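Catechol 2,3-dioxygenase (Pseudomonas sp., PDB 3HPV) probably catalyses the extradiol cleavage of catechol by dioxygen to 2-hydroxy-6-oxohexa-2,4-dienoate, using ferrous iron as cofactor, and works as a homotetramer. Local coordinates at residues Leu156-Asn161 against Lys213-Ser218. Numbering follows the deposited sequence.
Sequences LLYGPN and KLHHCS. With FE2 (Fe (II) ion), chain E.
Leu156 faces both His215 and His216 between strands 151-159 and 213-220, the signature of a classic beta bulge, here in the iron-binding sheet of an extradiol dioxygenase of the vicinal oxygen chelate fold. The short strand axes run at 157° to each other, and the register slips by one between Leu156 and Leu157. Leu156 O receives the backbone N of His215 at 3.1 Å and, weakly, that of His216, while Leu156 N donates to His216 O. Past the bulge Tyr158 N bonds to Lys213 O, the return bond from Lys213 N being weak, and Leu157 and Leu214 form a non-hydrogen-bonded pair.

The extra residue brings His215 roughly to the side of Leu156, Tyr158 and His216, as the two bulge residues of a classic bulge do. With CG turned away from its backbone N, Leu156 sends CD2 to within 3.4 Å of His215 CB, whereas its CB lies beside His216 CE1. His215 CB in turn sits over the centre of the Tyr158 ring, 4.3 Å from the centroid, as a CH-pi contact requires. The imidazole continues across the phenol obliquely, planes at 44°, and His215 ND1 comes 3.4 Å from Tyr158 CZ. The phenol OH is hydrogen-bonded to Asp294 O. Lys213 adds its CB against Tyr158 CB, then bends at chi2 and chi3 toward a salt bridge with Glu210. On the opposite face Leu157 CD1 packs against Leu214 CD2.

His154 and Glu267 complete the protein ligands of the iron. Ser218 OG is hydrogen-bonded to Glu267 OE1, a second-shell link to that ligand. For His216, CG falls between backbone N and carbonyl carbon (chi1 75°), a torsion that carries the ring to the metal, where NE2 binds the iron at 2.4 Å.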
ATOM      1  N   LEU A 156     -19.853 -14.145  10.988  1.00 16.08           N
ATOM      2  CA  LEU A 156     -20.903 -14.511  10.057  1.00 20.24           C
ATOM      3  C   LEU A 156     -21.403 -15.852  10.592  1.00 18.28           C
ATOM      4  O   LEU A 156     -20.613 -16.712  10.978  1.00 15.35           O
ATOM      5  CB  LEU A 156     -20.373 -14.624   8.611  1.00 20.82           C
ATOM      6  CG  LEU A 156     -21.471 -14.966   7.565  1.00 24.22           C
ATOM      7  CD1 LEU A 156     -21.129 -14.432   6.173  1.00 21.73           C
ATOM      8  CD2 LEU A 156     -21.647 -16.466   7.509  1.00 23.28           C
ATOM      9  N   LEU A 157     -22.715 -16.017  10.653  1.00 19.46           N
ATOM     10  CA  LEU A 157     -23.265 -17.247  11.189  1.00 21.54           C
ATOM     11  C   LEU A 157     -24.198 -17.936  10.212  1.00 20.11           C
ATOM     12  O   LEU A 157     -24.886 -17.284   9.421  1.00 21.85           O
ATOM     13  CB  LEU A 157     -24.021 -16.975  12.509  1.00 24.49           C
ATOM     14  CG  LEU A 157     -23.400 -16.234  13.721  1.00 28.11           C
ATOM     15  CD1 LEU A 157     -21.957 -16.708  13.998  1.00 23.57           C
ATOM     16  CD2 LEU A 157     -23.445 -14.748  13.456  1.00 31.64           C
ATOM     17  N   TYR A 158     -24.213 -19.264  10.291  1.00 21.85           N
ATOM     18  CA  TYR A 158     -25.043 -20.115   9.447  1.00 23.51           C
ATOM     19  C   TYR A 158     -26.207 -20.613  10.306  1.00 23.10           C
ATOM     20  O   TYR A 158     -25.997 -21.228  11.345  1.00 19.82           O
ATOM     21  CB  TYR A 158     -24.234 -21.315   8.941  1.00 24.73           C
ATOM     22  CG  TYR A 158     -23.359 -21.058   7.725  1.00 28.53           C
ATOM     23  CD1 TYR A 158     -23.370 -19.823   7.064  1.00 27.40           C
ATOM     24  CD2 TYR A 158     -22.564 -22.082   7.198  1.00 27.48           C
ATOM     25  CE1 TYR A 158     -22.620 -19.618   5.905  1.00 28.47           C
ATOM     26  CE2 TYR A 158     -21.810 -21.889   6.049  1.00 30.50           C
ATOM     27  CZ  TYR A 158     -21.841 -20.659   5.398  1.00 30.07           C
ATOM     28  OH  TYR A 158     -21.128 -20.505   4.227  1.00 24.33           O
ATOM     29  N   GLY A 159     -27.426 -20.337   9.869  1.00 23.12           N
ATOM     30  CA  GLY A 159     -28.578 -20.761  10.635  1.00 26.14           C
ATOM     31  C   GLY A 159     -29.821 -20.883   9.783  1.00 28.26           C
ATOM     32  O   GLY A 159     -29.904 -20.272   8.713  1.00 29.65           O
ATOM     33  N   PRO A 160     -30.826 -21.631  10.256  1.00 26.90           N
ATOM     34  CA  PRO A 160     -32.090 -21.880   9.577  1.00 28.12           C
ATOM     35  C   PRO A 160     -33.190 -20.845   9.397  1.00 31.64           C
ATOM     36  O   PRO A 160     -34.028 -21.013   8.501  1.00 38.33           O
ATOM     37  CB  PRO A 160     -32.613 -23.111  10.298  1.00 24.65           C
ATOM     38  CG  PRO A 160     -32.168 -22.869  11.671  1.00 26.15           C
ATOM     39  CD  PRO A 160     -30.738 -22.456  11.471  1.00 28.76           C
ATOM     40  N   ASN A 161     -33.263 -19.796  10.198  1.00 29.47           N
ATOM     41  CA  ASN A 161     -34.392 -18.899   9.939  1.00 29.73           C
ATOM     42  C   ASN A 161     -33.991 -17.447   9.876  1.00 27.76           C
ATOM     43  O   ASN A 161     -34.436 -16.639  10.678  1.00 26.46           O
ATOM     44  CB  ASN A 161     -35.494 -19.102  10.988  1.00 33.13           C
ATOM     45  CG  ASN A 161     -35.988 -20.562  11.066  1.00 37.41           C
ATOM     46  OD1 ASN A 161     -36.569 -21.093  10.105  1.00 37.36           O
ATOM     47  ND2 ASN A 161     -35.759 -21.209  12.219  1.00 37.31           N
ATOM     48  N   LYS A 213     -24.218 -22.763  13.747  1.00 26.66           N
ATOM     49  CA  LYS A 213     -22.946 -22.893  13.042  1.00 28.59           C
ATOM     50  C   LYS A 213     -22.249 -21.539  13.003  1.00 26.79           C
ATOM     51  O   LYS A 213     -22.871 -20.505  12.744  1.00 24.82           O
ATOM     52  CB  LYS A 213     -23.130 -23.345  11.588  1.00 31.73           C
ATOM     53  CG  LYS A 213     -23.800 -24.697  11.361  1.00 40.52           C
ATOM     54  CD  LYS A 213     -22.898 -25.898  11.679  1.00 44.85           C
ATOM     55  CE  LYS A 213     -23.069 -26.395  13.117  1.00 41.57           C
ATOM     56  NZ  LYS A 213     -22.632 -27.820  13.253  1.00 42.90           N
ATOM     57  N   LEU A 214     -20.956 -21.554  13.271  1.00 22.03           N
ATOM     58  CA  LEU A 214     -20.162 -20.347  13.188  1.00 23.69           C
ATOM     59  C   LEU A 214     -19.353 -20.488  11.896  1.00 25.10           C
ATOM     60  O   LEU A 214     -18.594 -21.446  11.749  1.00 24.88           O
ATOM     61  CB  LEU A 214     -19.223 -20.245  14.395  1.00 24.55           C
ATOM     62  CG  LEU A 214     -18.063 -19.239  14.470  1.00 26.02           C
ATOM     63  CD1 LEU A 214     -16.788 -19.949  14.157  1.00 21.62           C
ATOM     64  CD2 LEU A 214     -18.292 -18.038  13.548  1.00 25.72           C
ATOM     65  N   HIS A 215     -19.545 -19.577  10.943  1.00 24.31           N
ATOM     66  CA  HIS A 215     -18.751 -19.621   9.710  1.00 22.93           C
ATOM     67  C   HIS A 215     -17.368 -19.015  10.003  1.00 21.40           C
ATOM     68  O   HIS A 215     -16.328 -19.564   9.621  1.00 23.55           O
ATOM     69  CB  HIS A 215     -19.408 -18.817   8.591  1.00 24.91           C
ATOM     70  CG  HIS A 215     -18.639 -18.853   7.307  1.00 27.93           C
ATOM     71  ND1 HIS A 215     -18.692 -19.923   6.439  1.00 29.06           N
ATOM     72  CD2 HIS A 215     -17.759 -17.978   6.770  1.00 26.46           C
ATOM     73  CE1 HIS A 215     -17.878 -19.707   5.424  1.00 25.98           C
ATOM     74  NE2 HIS A 215     -17.300 -18.533   5.601  1.00 31.57           N
ATOM     75  N   HIS A 216     -17.360 -17.862  10.660  1.00 18.99           N
ATOM     76  CA  HIS A 216     -16.107 -17.221  11.029  1.00 14.64           C
ATOM     77  C   HIS A 216     -16.264 -15.977  11.848  1.00 15.30           C
ATOM     78  O   HIS A 216     -17.308 -15.335  11.848  1.00 19.09           O
ATOM     79  CB  HIS A 216     -15.277 -16.845   9.792  1.00 15.82           C
ATOM     80  CG  HIS A 216     -15.777 -15.646   9.033  1.00 15.00           C
ATOM     81  ND1 HIS A 216     -16.766 -15.724   8.074  1.00 19.93           N
ATOM     82  CD2 HIS A 216     -15.367 -14.349   9.039  1.00 17.66           C
ATOM     83  CE1 HIS A 216     -16.939 -14.534   7.516  1.00 13.91           C
ATOM     84  NE2 HIS A 216     -16.100 -13.682   8.082  1.00 15.48           N
ATOM     85  N   CYS A 217     -15.196 -15.654  12.561  1.00 17.88           N
ATOM     86  CA  CYS A 217     -15.103 -14.418  13.301  1.00 17.57           C
ATOM     87  C   CYS A 217     -14.129 -13.601  12.429  1.00 20.37           C
ATOM     88  O   CYS A 217     -13.269 -14.165  11.707  1.00 18.55           O
ATOM     89  CB  CYS A 217     -14.548 -14.653  14.706  1.00 19.92           C
ATOM     90  SG  CYS A 217     -15.804 -15.379  15.848  1.00 22.75           S
ATOM     91  N   SER A 218     -14.254 -12.284  12.487  1.00 16.73           N
ATOM     92  CA  SER A 218     -13.424 -11.439  11.655  1.00 20.56           C
ATOM     93  C   SER A 218     -12.720 -10.318  12.383  1.00 18.86           C
ATOM     94  O   SER A 218     -13.284  -9.693  13.286  1.00 18.13           O
ATOM     95  CB  SER A 218     -14.285 -10.847  10.519  1.00 24.31           C
ATOM     96  OG  SER A 218     -13.567  -9.876   9.777  1.00 23.55           O
TER
HETATM   97 FE   FE2 E 310     -16.422 -11.477   7.125  1.00 27.61          FE